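Local coordinates for protein 3-oxo-tetronate kinase (Cupriavidus necator, PDB 5DMH) that catalyses the ATP-dependent phosphorylation of 3-oxo-tetronate to 3-oxo-tetronate 4-phosphate, and is captured here with ADP bound, at residues A[86-89]-A[90-94]; A[99-102]-A[103-107]; A[212-215]-A[216-220]; A[265-269]-A[270-274]; A[297-300]-A[301-305]. One frame throughout, in Å; residues are numbered along the deposited sequence.

In the fold
All five contacts are local, joining residues on adjoining pieces of chain, and they follow one another in series without nesting or crossing. Interaction 1 starts helix 90-106, after the loop that follows strand 78-82; interaction 2 lies near the other end of the same helix, the two centres about 18 Å apart. Interaction 3 lies within helix 211-223, likewise in the sugar-binding N-terminal domain. Interaction 4 closes helix 262-268 with a Schellman turn and leads into the loop before strand 288-292. Interaction 5 opens helix 297-308 in the nucleotide-binding C-terminal domain, close to ADP; its centre lies about 43 Å from that of interaction 3, across the centre of the chain.

Interaction 1 (A[86-89]-A[90-94]); sequences RTIP and AVEAV
With chi1 at 68°, Ile88 places CG1 between its backbone N and carbonyl carbon, and the extended chi2 carries CD1 up to the first turn of helix 90-106. Glu92 meets it with CG anti to its own carbonyl carbon (chi1 -66°), which sends its carboxylate back alongside the Pro89 ring. The Ile88 tip, CD1, lies 3.6 Å from Ala93 N and 3.8 Å from Glu92 CB, while Ile88 CG1 stands 4.1 Å from Ala93 CB. Pro89 and Glu92 run side by side, pointing the same way, and Glu92 OE2 rests 3.6 Å from Pro89 CG, in van der Waals contact with Pro89 CG and CD. Pro89 is the N-cap residue. Its carbonyl O takes a nearly straight bond from Ala93 N (3.0 Å, N-H...O 165°), the first i to i+4 bond of the helix, and a weak one from Glu92 N. Ile88, just before the N-cap, and Ala93 thus form a hydrophobic staple across it. Around this turn, Asn127 donates through ND2 to Ile88 O, Ala90 and Ala93 pack on helix 128-139, and Arg86, which bridges to Asp39 and Asp40, touches Glu394 of helix 393-403.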
loop_
_atom_site.group_PDB
_atom_site.type_symbol
_atom_site.label_atom_id
_atom_site.label_comp_id
_atom_site.label_asym_id
_atom_site.label_seq_id
_atom_site.Cartn_x
_atom_site.Cartn_y
_atom_site.Cartn_z
ATOM N N ARG A 86 8.466 -3.157 2.510
ATOM C CA ARG A 86 8.874 -2.574 1.247
ATOM C C ARG A 86 10.363 -2.213 1.147
ATOM O O ARG A 86 10.934 -2.271 0.067
ATOM C CB ARG A 86 8.012 -1.335 0.966
ATOM C CG ARG A 86 8.394 -0.560 -0.300
ATOM C CD ARG A 86 7.433 0.623 -0.453
ATOM N NE ARG A 86 6.148 0.049 -0.811
ATOM C CZ ARG A 86 5.023 0.721 -1.008
ATOM N NH1 ARG A 86 4.969 2.043 -0.831
ATOM N NH2 ARG A 86 3.940 0.040 -1.353
ATOM N N THR A 87 10.989 -1.806 2.248
ATOM C CA THR A 87 12.359 -1.331 2.176
ATOM C C THR A 87 13.317 -1.998 3.169
ATOM O O THR A 87 14.471 -1.584 3.269
ATOM C CB THR A 87 12.443 0.196 2.398
ATOM O OG1 THR A 87 11.956 0.511 3.709
ATOM C CG2 THR A 87 11.625 0.933 1.367
ATOM N N ILE A 88 12.847 -2.993 3.910
ATOM C CA ILE A 88 13.710 -3.776 4.796
ATOM C C ILE A 88 14.603 -4.688 3.931
ATOM O O ILE A 88 14.353 -4.851 2.750
ATOM C CB ILE A 88 12.863 -4.583 5.846
ATOM C CG1 ILE A 88 12.035 -5.688 5.191
ATOM C CG2 ILE A 88 11.962 -3.625 6.649
ATOM C CD1 ILE A 88 11.185 -6.492 6.152
ATOM N N PRO A 89 15.662 -5.273 4.502
ATOM C CA PRO A 89 16.466 -6.233 3.737
ATOM C C PRO A 89 15.645 -7.340 3.104
ATOM O O PRO A 89 14.649 -7.804 3.680
ATOM C CB PRO A 89 17.435 -6.794 4.788
ATOM C CG PRO A 89 17.595 -5.640 5.741
ATOM C CD PRO A 89 16.247 -5.021 5.836
ATOM N N ALA A 90 16.075 -7.771 1.929
ATOM C CA ALA A 90 15.313 -8.754 1.152
ATOM C C ALA A 90 15.088 -10.061 1.924
ATOM O O ALA A 90 13.985 -10.625 1.885
ATOM C CB ALA A 90 15.996 -9.028 -0.175
ATOM N N VAL A 91 16.101 -10.515 2.656
ATOM C CA VAL A 91 15.965 -11.758 3.421
ATOM C C VAL A 91 14.839 -11.657 4.453
ATOM O O VAL A 91 14.117 -12.623 4.691
ATOM C CB VAL A 91 17.295 -12.177 4.091
ATOM C CG1 VAL A 91 17.698 -11.206 5.186
ATOM C CG2 VAL A 91 17.190 -13.588 4.632
ATOM N N GLU A 92 14.675 -10.480 5.040
ATOM C CA GLU A 92 13.630 -10.270 6.036
ATOM C C GLU A 92 12.251 -10.127 5.399
ATOM O O GLU A 92 11.260 -10.630 5.925
ATOM C CB GLU A 92 13.933 -9.050 6.906
ATOM C CG GLU A 92 15.153 -9.175 7.788
ATOM C CD GLU A 92 15.415 -7.894 8.582
ATOM O OE1 GLU A 92 14.441 -7.311 9.097
ATOM O OE2 GLU A 92 16.590 -7.462 8.658
ATOM N N ALA A 93 12.192 -9.442 4.265
ATOM C CA ALA A 93 10.962 -9.332 3.506
ATOM C C ALA A 93 10.477 -10.705 3.075
ATOM O O ALA A 93 9.275 -10.998 3.166
ATOM C CB ALA A 93 11.151 -8.426 2.291
ATOM N N VAL A 94 11.395 -11.523 2.577
ATOM C CA VAL A 94 11.041 -12.884 2.175
ATOM C C VAL A 94 10.537 -13.665 3.385
ATOM O O VAL A 94 9.500 -14.328 3.332
ATOM C CB VAL A 94 12.224 -13.599 1.492
ATOM C CG1 VAL A 94 11.929 -15.105 1.350
ATOM C CG2 VAL A 94 12.525 -12.938 0.116
#

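Interaction 2 (A[99-102]-A[103-107])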
loop_
_atom_site.group_PDB
_atom_site.type_symbol
_atom_site.label_atom_id
_atom_site.label_comp_id
_atom_site.label_asym_id
_atom_site.label_seq_id
_atom_site.Cartn_x
_atom_site.Cartn_y
_atom_site.Cartn_z
ATOM N N ALA A 99 6.048 -16.374 5.988
ATOM C CA ALA A 99 5.251 -16.649 7.182
ATOM C C ALA A 99 3.792 -16.275 6.955
ATOM O O ALA A 99 2.874 -17.045 7.292
ATOM C CB ALA A 99 5.820 -15.908 8.405
ATOM N N ALA A 100 3.569 -15.099 6.378
ATOM C CA ALA A 100 2.212 -14.682 6.004
ATOM C C ALA A 100 1.524 -15.646 5.034
ATOM O O ALA A 100 0.313 -15.942 5.160
ATOM C CB ALA A 100 2.230 -13.289 5.426
ATOM N N LEU A 101 2.286 -16.160 4.080
ATOM C CA LEU A 101 1.723 -17.080 3.096
ATOM C C LEU A 101 1.209 -18.339 3.777
ATOM O O LEU A 101 0.110 -18.834 3.495
ATOM C CB LEU A 101 2.767 -17.467 2.070
ATOM C CG LEU A 101 2.377 -18.589 1.110
ATOM C CD1 LEU A 101 1.314 -18.139 0.114
ATOM C CD2 LEU A 101 3.598 -19.074 0.357
ATOM N N GLN A 102 2.027 -18.886 4.658
ATOM C CA GLN A 102 1.639 -20.103 5.355
ATOM C C GLN A 102 0.398 -19.841 6.189
ATOM O O GLN A 102 -0.534 -20.660 6.198
ATOM C CB GLN A 102 2.787 -20.616 6.222
ATOM C CG GLN A 102 2.382 -21.689 7.216
ATOM C CD GLN A 102 1.789 -22.903 6.570
ATOM O OE1 GLN A 102 1.999 -23.179 5.376
ATOM N NE2 GLN A 102 1.031 -23.658 7.360
ATOM N N TRP A 103 0.360 -18.700 6.888
ATOM C CA TRP A 103 -0.811 -18.381 7.711
ATOM C C TRP A 103 -2.078 -18.339 6.839
ATOM O O TRP A 103 -3.136 -18.891 7.196
ATOM C CB TRP A 103 -0.601 -17.070 8.492
ATOM C CG TRP A 103 -1.756 -16.735 9.378
ATOM C CD1 TRP A 103 -2.023 -17.233 10.628
ATOM C CD2 TRP A 103 -2.831 -15.848 9.061
ATOM N NE1 TRP A 103 -3.195 -16.706 11.103
ATOM C CE2 TRP A 103 -3.711 -15.847 10.163
ATOM C CE3 TRP A 103 -3.127 -15.053 7.954
ATOM C CZ2 TRP A 103 -4.873 -15.068 10.192
ATOM C CZ3 TRP A 103 -4.275 -14.279 7.974
ATOM C CH2 TRP A 103 -5.138 -14.287 9.088
ATOM N N LEU A 104 -1.957 -17.705 5.682
ATOM C CA LEU A 104 -3.079 -17.576 4.755
ATOM C C LEU A 104 -3.536 -18.930 4.233
ATOM O O LEU A 104 -4.733 -19.204 4.175
ATOM C CB LEU A 104 -2.688 -16.666 3.596
ATOM C CG LEU A 104 -2.569 -15.189 3.976
ATOM C CD1 LEU A 104 -1.932 -14.454 2.816
ATOM C CD2 LEU A 104 -3.926 -14.561 4.332
ATOM N N ARG A 105 -2.584 -19.800 3.903
ATOM C CA ARG A 105 -2.919 -21.132 3.416
ATOM C C ARG A 105 -3.680 -21.905 4.483
ATOM O O ARG A 105 -4.676 -22.570 4.207
ATOM C CB ARG A 105 -1.652 -21.903 3.040
ATOM C CG ARG A 105 -0.790 -21.286 1.998
ATOM C CD ARG A 105 0.487 -22.073 1.801
ATOM N NE ARG A 105 0.314 -23.034 0.729
ATOM C CZ ARG A 105 1.295 -23.576 0.024
ATOM N NH1 ARG A 105 2.573 -23.268 0.254
ATOM N NH2 ARG A 105 0.980 -24.403 -0.949
ATOM N N ALA A 106 -3.199 -21.795 5.710
ATOM C CA ALA A 106 -3.802 -22.470 6.854
ATOM C C ALA A 106 -5.213 -21.991 7.160
ATOM O O ALA A 106 -5.984 -22.735 7.754
ATOM C CB ALA A 106 -2.935 -22.281 8.054
ATOM N N GLN A 107 -5.540 -20.746 6.786
ATOM C CA GLN A 107 -6.915 -20.262 6.891
ATOM C C GLN A 107 -7.788 -20.787 5.748
ATOM O O GLN A 107 -9.004 -20.609 5.775
ATOM C CB GLN A 107 -6.986 -18.728 6.908
ATOM C CG GLN A 107 -6.027 -18.006 7.855
ATOM C CD GLN A 107 -5.938 -18.643 9.231
ATOM O OE1 GLN A 107 -6.929 -18.709 9.952
ATOM N NE2 GLN A 107 -4.743 -19.120 9.598
#
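Four consecutive i to i+4 bonds, from Trp103 N to Ala99 O through Ala106 N to Gln102 O, span 2.9 to 3.0 Å with near-straight N-H...O geometry, the evidence for regular alpha-helix here. Upon this backbone Arg105 folds back along the preceding turn: CG lies 3.0 Å from Leu101 O, and CD is 4.0 Å from Leu101 CG, the two side chains meeting at a slant. Gln102 approaches the same methylene from another direction, its OE1 4.0 Å from Arg105 CD, and crosses the arginine at about a right angle with amide and guanidinium planes 52° apart. The bend at chi3 (93°) turns the guanidinium off the line of the chain, and its NH1 finds its polar partner in Ala138 O. Leu104 CG sits 3.2 Å from Ala100 O. Gln107 NE2 donates to Trp103 O (2.9 Å) while lying over one face of the indole; Gln107 N reaches the same oxygen from the opposite face of the carbonyl plane. The pattern is that of an amphipathic helix packed on a sheet: Leu104 packs on Leu79 and Val81, Trp103 lies over Val81 and loop residues Leu64, Pro65 and Ile73, and Leu101, against helix 128-139, shares Phe112 of strand 111-115 with Leu104.

Interaction 3 (A[212-215]-A[216-220])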
loop_
_atom_site.group_PDB
_atom_site.type_symbol
_atom_site.label_atom_id
_atom_site.label_comp_id
_atom_site.label_asym_id
_atom_site.label_seq_id
_atom_site.Cartn_x
_atom_site.Cartn_y
_atom_site.Cartn_z
ATOM N N HIS A 212 -9.272 -15.008 -23.231
ATOM C CA HIS A 212 -8.843 -16.273 -23.804
ATOM C C HIS A 212 -7.477 -16.084 -24.462
ATOM O O HIS A 212 -6.563 -16.896 -24.251
ATOM C CB HIS A 212 -9.878 -16.791 -24.801
ATOM C CG HIS A 212 -9.521 -18.111 -25.408
ATOM N ND1 HIS A 212 -9.589 -19.295 -24.706
ATOM C CD2 HIS A 212 -9.091 -18.429 -26.651
ATOM C CE1 HIS A 212 -9.209 -20.289 -25.492
ATOM N NE2 HIS A 212 -8.906 -19.791 -26.675
ATOM N N ALA A 213 -7.325 -15.006 -25.241
ATOM C CA ALA A 213 -6.053 -14.738 -25.914
ATOM C C ALA A 213 -4.942 -14.467 -24.908
ATOM O O ALA A 213 -3.786 -14.846 -25.107
ATOM C CB ALA A 213 -6.179 -13.564 -26.856
ATOM N N THR A 214 -5.293 -13.804 -23.818
ATOM C CA THR A 214 -4.303 -13.481 -22.810
ATOM C C THR A 214 -3.808 -14.745 -22.118
ATOM O O THR A 214 -2.617 -14.893 -21.858
ATOM C CB THR A 214 -4.869 -12.487 -21.805
ATOM O OG1 THR A 214 -5.233 -11.289 -22.500
ATOM C CG2 THR A 214 -3.844 -12.124 -20.725
ATOM N N ALA A 215 -4.729 -15.655 -21.827
ATOM C CA ALA A 215 -4.402 -16.907 -21.156
ATOM C C ALA A 215 -3.515 -17.759 -22.077
ATOM O O ALA A 215 -2.586 -18.435 -21.621
ATOM C CB ALA A 215 -5.695 -17.661 -20.784
ATOM N N GLU A 216 -3.793 -17.698 -23.377
ATOM C CA GLU A 216 -2.983 -18.407 -24.354
ATOM C C GLU A 216 -1.556 -17.847 -24.378
ATOM O O GLU A 216 -0.599 -18.611 -24.461
ATOM C CB GLU A 216 -3.591 -18.334 -25.757
ATOM C CG GLU A 216 -4.839 -19.198 -25.933
ATOM C CD GLU A 216 -5.474 -19.014 -27.300
ATOM O OE1 GLU A 216 -5.565 -17.856 -27.790
ATOM O OE2 GLU A 216 -5.884 -20.032 -27.879
ATOM N N ARG A 217 -1.430 -16.520 -24.291
ATOM C CA ARG A 217 -0.119 -15.879 -24.328
ATOM C C ARG A 217 0.670 -16.213 -23.066
ATOM O O ARG A 217 1.891 -16.432 -23.110
ATOM C CB ARG A 217 -0.252 -14.363 -24.509
ATOM C CG ARG A 217 1.073 -13.665 -24.591
ATOM C CD ARG A 217 1.899 -14.166 -25.756
ATOM N NE ARG A 217 3.201 -13.519 -25.791
ATOM C CZ ARG A 217 4.285 -14.063 -26.339
ATOM N NH1 ARG A 217 4.211 -15.248 -26.930
ATOM N NH2 ARG A 217 5.440 -13.411 -26.308
ATOM N N ILE A 218 -0.032 -16.310 -21.939
ATOM C CA ILE A 218 0.593 -16.748 -20.695
ATOM C C ILE A 218 1.130 -18.165 -20.825
ATOM O O ILE A 218 2.245 -18.467 -20.363
ATOM C CB ILE A 218 -0.391 -16.621 -19.485
ATOM C CG1 ILE A 218 -0.510 -15.154 -19.097
ATOM C CG2 ILE A 218 0.046 -17.483 -18.296
ATOM C CD1 ILE A 218 -1.645 -14.871 -18.185
ATOM N N ALA A 219 0.355 -19.054 -21.439
ATOM C CA ALA A 219 0.836 -20.407 -21.634
ATOM C C ALA A 219 2.093 -20.384 -22.503
ATOM O O ALA A 219 3.021 -21.147 -22.263
ATOM C CB ALA A 219 -0.224 -21.279 -22.250
ATOM N N ALA A 220 2.122 -19.524 -23.533
ATOM C CA ALA A 220 3.307 -19.441 -24.387
ATOM C C ALA A 220 4.519 -18.873 -23.647
ATOM O O ALA A 220 5.649 -19.338 -23.813
ATOM C CB ALA A 220 3.019 -18.646 -25.630
#
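Glu216 N bonds to His212 O at 3.0 Å (N-H...O 154°), and this i to i+4 link brings the His212 and Glu216 side chains to the same side of the helix. Arg217 N to Ala213 O, Ile218 N to Thr214 O and Ala219 N to Ala215 O repeat it, each near 3 Å.

Beyond the backbone, the glutamate chain folds back toward the imidazole. Glu216 CG is anti to its own carbonyl carbon (chi1 -73°) and the chain runs extended from there, while His212 has CG anti to its backbone N; together these torsions bring the carboxylate to the ring. Glu216 OE2 lies 3.3 Å from His212 NE2, and Glu216 CD is 3.7 Å from His212 CD2. Glu216 CG stands over one face of the imidazole, offset toward its rim, and the carboxylate plane is turned 45° from that of the ring. A carboxylate so near would probably favour a protonated imidazole. The other carboxylate oxygen, Glu216 OE1, lies between His212 CD2 and Ala213 CA, 3.7 Å from each.

Farther round the helix, Ile218 CD1 makes apolar contact with Thr214 CG2 at 4.3 Å, and the Ile218 CG1 methylene lies against the Thr214 carbonyl, 3.5 Å from Thr214 O. The hydroxyl of Thr214 is held by Gly210 O, one turn earlier. The result is an amphipathic helix, with His212 and Glu216 on its exposed side, and with Thr214 and Ile218 buried against Leu202 of strand 199-202 and Thr214 also against helix 236-245.

Interaction 4 (A[265-269]-A[270-274])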
loop_
_atom_site.group_PDB
_atom_site.type_symbol
_atom_site.label_atom_id
_atom_site.label_comp_id
_atom_site.label_asym_id
_atom_site.label_seq_id
_atom_site.Cartn_x
_atom_site.Cartn_y
_atom_site.Cartn_z
ATOM N N ASN A 265 -14.064 -13.743 -10.819
ATOM C CA ASN A 265 -13.636 -15.130 -11.025
ATOM C C ASN A 265 -14.297 -16.089 -10.036
ATOM O O ASN A 265 -14.779 -17.148 -10.421
ATOM C CB ASN A 265 -12.129 -15.278 -10.874
ATOM C CG ASN A 265 -11.353 -14.634 -11.994
ATOM O OD1 ASN A 265 -11.837 -14.492 -13.141
ATOM N ND2 ASN A 265 -10.111 -14.266 -11.683
ATOM N N PHE A 266 -14.302 -15.735 -8.756
ATOM C CA PHE A 266 -14.857 -16.646 -7.750
ATOM C C PHE A 266 -16.374 -16.754 -7.882
ATOM O O PHE A 266 -16.946 -17.814 -7.689
ATOM C CB PHE A 266 -14.442 -16.217 -6.338
ATOM C CG PHE A 266 -12.955 -16.281 -6.111
ATOM C CD1 PHE A 266 -12.303 -17.506 -6.108
ATOM C CD2 PHE A 266 -12.215 -15.135 -5.917
ATOM C CE1 PHE A 266 -10.931 -17.572 -5.914
ATOM C CE2 PHE A 266 -10.819 -15.194 -5.725
ATOM C CZ PHE A 266 -10.192 -16.411 -5.724
ATOM N N ARG A 267 -17.022 -15.654 -8.225
ATOM C CA ARG A 267 -18.461 -15.681 -8.461
ATOM C C ARG A 267 -18.797 -16.620 -9.616
ATOM O O ARG A 267 -19.695 -17.465 -9.514
ATOM C CB ARG A 267 -18.971 -14.266 -8.751
ATOM C CG ARG A 267 -19.188 -13.427 -7.512
ATOM C CD ARG A 267 -20.015 -12.193 -7.815
ATOM N NE ARG A 267 -19.277 -11.224 -8.627
ATOM C CZ ARG A 267 -18.474 -10.280 -8.151
ATOM N NH1 ARG A 267 -18.284 -10.135 -6.842
ATOM N NH2 ARG A 267 -17.853 -9.459 -8.994
ATOM N N ARG A 268 -18.070 -16.472 -10.710
ATOM C CA ARG A 268 -18.279 -17.314 -11.888
ATOM C C ARG A 268 -18.078 -18.793 -11.586
ATOM O O ARG A 268 -18.733 -19.660 -12.164
ATOM C CB ARG A 268 -17.300 -16.907 -12.977
ATOM C CG ARG A 268 -17.982 -16.421 -14.209
ATOM C CD ARG A 268 -17.825 -14.951 -14.357
ATOM N NE ARG A 268 -16.769 -14.631 -15.308
ATOM C CZ ARG A 268 -16.696 -13.490 -15.984
ATOM N NH1 ARG A 268 -15.693 -13.290 -16.824
ATOM N NH2 ARG A 268 -17.625 -12.551 -15.824
ATOM N N ALA A 269 -17.141 -19.072 -10.690
ATOM C CA ALA A 269 -16.798 -20.435 -10.331
ATOM C C ALA A 269 -17.760 -21.017 -9.301
ATOM O O ALA A 269 -17.623 -22.173 -8.912
ATOM C CB ALA A 269 -15.362 -20.488 -9.798
ATOM N N GLY A 270 -18.731 -20.215 -8.865
ATOM C CA GLY A 270 -19.750 -20.684 -7.936
ATOM C C GLY A 270 -19.231 -20.718 -6.507
ATOM O O GLY A 270 -19.866 -21.294 -5.624
ATOM N N LEU A 271 -18.077 -20.099 -6.284
ATOM C CA LEU A 271 -17.402 -20.172 -4.993
ATOM C C LEU A 271 -17.740 -19.015 -4.074
ATOM O O LEU A 271 -17.587 -19.131 -2.869
ATOM C CB LEU A 271 -15.878 -20.220 -5.184
ATOM C CG LEU A 271 -15.352 -21.447 -5.931
ATOM C CD1 LEU A 271 -13.843 -21.322 -6.133
ATOM C CD2 LEU A 271 -15.695 -22.739 -5.204
ATOM N N LEU A 272 -18.195 -17.907 -4.640
ATOM C CA LEU A 272 -18.494 -16.711 -3.870
ATOM C C LEU A 272 -19.869 -16.194 -4.266
ATOM O O LEU A 272 -20.113 -15.935 -5.440
ATOM C CB LEU A 272 -17.459 -15.639 -4.186
ATOM C CG LEU A 272 -17.667 -14.255 -3.583
ATOM C CD1 LEU A 272 -17.453 -14.287 -2.049
ATOM C CD2 LEU A 272 -16.738 -13.267 -4.261
ATOM N N PRO A 273 -20.779 -16.055 -3.298
ATOM C CA PRO A 273 -22.079 -15.492 -3.668
ATOM C C PRO A 273 -21.909 -14.028 -4.029
ATOM O O PRO A 273 -20.862 -13.461 -3.727
ATOM C CB PRO A 273 -22.898 -15.630 -2.382
ATOM C CG PRO A 273 -21.888 -15.631 -1.283
ATOM C CD PRO A 273 -20.680 -16.329 -1.851
ATOM N N GLN A 274 -22.909 -13.426 -4.663
ATOM C CA GLN A 274 -22.884 -11.990 -4.909
ATOM C C GLN A 274 -23.263 -11.282 -3.609
ATOM O O GLN A 274 -24.360 -11.469 -3.101
ATOM C CB GLN A 274 -23.855 -11.625 -6.036
ATOM C CG GLN A 274 -24.029 -10.121 -6.262
ATOM C CD GLN A 274 -22.748 -9.433 -6.717
ATOM O OE1 GLN A 274 -22.123 -8.686 -5.955
ATOM N NE2 GLN A 274 -22.355 -9.678 -7.964
HETATM O O HOH W 1 -19.652 -11.024 -4.339
#
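Phe266 O and Arg267 O receive the bonds that close helix 262-268 in a Schellman motif, with Gly270 at positive phi (79°) as the first residue to leave helical geometry. Leu271 N donates to Phe266 O at 2.9 Å, nearly in line with the carbonyl bond, and Gly270 N donates to Arg267 O at 3.0 Å from well above the carbonyl plane. A longer bond from Leu272 N (3.3 Å) also ends on Phe266 O, coming from above its carbonyl plane, so two amides grip this one oxygen from different directions.

The reversal brings side chains from both sides of the turn together. Phe266 CB packs 3.8 Å from Leu272 CB, and Leu271 CD1 meets the edge of the Phe266 ring near its plane. Leu271 CG also leans on Ala269 CB. Arg267 lies alongside Leu272, pointing the same way, with Arg267 CG 3.4 Å from Leu272 O. Its bend at chi3 (-70°) turns the guanidinium toward Gln274, whose NE2 sits over one guanidinium face and 3.4 Å from Arg267 CD; the amide and guanidinium planes are 27° apart.

In the next shell, Glu264 forms a salt bridge with Arg267 NH2, and Asn54 O accepts from Arg267 NH1, fixing the group that the loop folds against. Leu272 reaches Met56 and Asp77. A water in the guanidinium plane accepts from Arg267 NH1 (3.0 Å) and donates to Pro273 O (2.8 Å).

Interaction 5 (A[297-300]-A[301-305])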
loop_
_atom_site.group_PDB
_atom_site.type_symbol
_atom_site.label_atom_id
_atom_site.label_comp_id
_atom_site.label_asym_id
_atom_site.label_seq_id
_atom_site.Cartn_x
_atom_site.Cartn_y
_atom_site.Cartn_z
ATOM N N ARG A 297 4.826 14.923 -3.981
ATOM C CA ARG A 297 4.211 16.127 -4.457
ATOM C C ARG A 297 2.789 16.257 -3.966
ATOM O O ARG A 297 2.382 17.337 -3.542
ATOM C CB ARG A 297 4.233 16.144 -5.978
ATOM C CG ARG A 297 5.575 16.525 -6.541
ATOM C CD ARG A 297 5.479 16.630 -8.056
ATOM N NE ARG A 297 6.751 16.322 -8.699
ATOM C CZ ARG A 297 6.904 16.155 -10.005
ATOM N NH1 ARG A 297 5.854 16.254 -10.812
ATOM N NH2 ARG A 297 8.104 15.877 -10.504
ATOM N N ALA A 298 2.046 15.160 -3.995
ATOM C CA ALA A 298 0.666 15.169 -3.515
ATOM C C ALA A 298 0.615 15.562 -2.027
ATOM O O ALA A 298 -0.164 16.427 -1.624
ATOM C CB ALA A 298 0.048 13.816 -3.703
ATOM N N THR A 299 1.489 14.969 -1.227
ATOM C CA THR A 299 1.510 15.268 0.201
ATOM C C THR A 299 1.998 16.705 0.443
ATOM O O THR A 299 1.464 17.385 1.326
ATOM C CB THR A 299 2.346 14.262 1.023
ATOM O OG1 THR A 299 1.872 12.933 0.795
ATOM C CG2 THR A 299 2.221 14.549 2.480
ATOM N N ASN A 300 2.982 17.179 -0.329
ATOM C CA ASN A 300 3.394 18.588 -0.226
ATOM C C ASN A 300 2.215 19.510 -0.485
ATOM O O ASN A 300 2.001 20.512 0.245
ATOM C CB ASN A 300 4.622 18.905 -1.099
ATOM C CG ASN A 300 5.944 18.597 -0.386
ATOM O OD1 ASN A 300 6.472 19.421 0.357
ATOM N ND2 ASN A 300 6.481 17.411 -0.616
ATOM N N GLY A 301 1.436 19.183 -1.510
ATOM C CA GLY A 301 0.285 19.977 -1.853
ATOM C C GLY A 301 -0.801 19.937 -0.794
ATOM O O GLY A 301 -1.478 20.946 -0.548
ATOM N N GLN A 302 -0.936 18.791 -0.129
ATOM C CA GLN A 302 -1.933 18.622 0.947
ATOM C C GLN A 302 -1.568 19.408 2.195
ATOM O O GLN A 302 -2.433 20.005 2.828
ATOM C CB GLN A 302 -2.141 17.129 1.268
ATOM C CG GLN A 302 -2.950 16.428 0.175
ATOM C CD GLN A 302 -2.591 14.979 -0.074
ATOM O OE1 GLN A 302 -1.674 14.411 0.531
ATOM N NE2 GLN A 302 -3.290 14.383 -1.045
ATOM N N VAL A 303 -0.280 19.428 2.510
ATOM C CA VAL A 303 0.251 20.224 3.617
ATOM C C VAL A 303 0.081 21.723 3.318
ATOM O O VAL A 303 -0.366 22.509 4.164
ATOM C CB VAL A 303 1.734 19.863 3.836
ATOM C CG1 VAL A 303 2.438 20.895 4.699
ATOM C CG2 VAL A 303 1.872 18.435 4.414
ATOM N N ALA A 304 0.402 22.125 2.093
ATOM C CA ALA A 304 0.285 23.549 1.726
ATOM C C ALA A 304 -1.164 24.025 1.830
ATOM O O ALA A 304 -1.446 25.148 2.259
ATOM C CB ALA A 304 0.819 23.757 0.349
ATOM N N ARG A 305 -2.092 23.176 1.409
ATOM C CA ARG A 305 -3.506 23.523 1.474
ATOM C C ARG A 305 -3.926 23.727 2.937
ATOM O O ARG A 305 -4.590 24.699 3.275
ATOM C CB ARG A 305 -4.324 22.415 0.829
ATOM C CG ARG A 305 -5.810 22.625 0.858
ATOM C CD ARG A 305 -6.213 23.957 0.266
ATOM N NE ARG A 305 -7.658 24.026 0.092
ATOM C CZ ARG A 305 -8.366 25.150 0.014
ATOM N NH1 ARG A 305 -7.780 26.342 0.091
ATOM N NH2 ARG A 305 -9.678 25.075 -0.137
#
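Gly301 N to Arg297 O, Gln302 N to Ala298 O, Val303 N to Thr299 O and Ala304 N to Asn300 O are backbone hydrogen bonds, all 2.9 Å long, as expected of a regular alpha-helix; the Gln302 bond is the most bent.

Among the polar side chains, Gln302 doubles back over the preceding turn. With chi1 -74° its CG is anti to the carbonyl carbon, and a chi2 of 147° lays the amide across the Ala298 carbonyl, Gln302 CD being 3.2 Å from Ala298 O. Gln302 OE1 comes within 3.3 Å of Thr299 CA, yet its bond is to Lys434 NZ, while Gln302 NE2 donates to Gly440 O and Phe438 O. Lys434 also donates to Thr299 OG1, so one ammonium group ties together two side chains of successive turns. That hydroxyl further bonds Ser294 OG and Gly436 O, at positions inferred to bind ATP. The nearest atoms of the Thr299 side chain and the bound ADP are about 5 Å apart, and Thr299 is plausibly a second-shell support for the nucleotide site. Asn300 ND2 is held by Ser296 O and Ser348 O.

Of the apolar groups, Val303 sets its CG2 methyl against the Thr299 carbonyl, 3.3 Å from Thr299 O, with a loose touch of 4.4 Å between Val303 CG2 and Thr299 CG2.

Helix 297-308, following strand 288-292, thus presents Val303 to Leu343 and Tyr345 of strand 343-345, and both Val303 and Gln302 to Phe444 of helix 443-451.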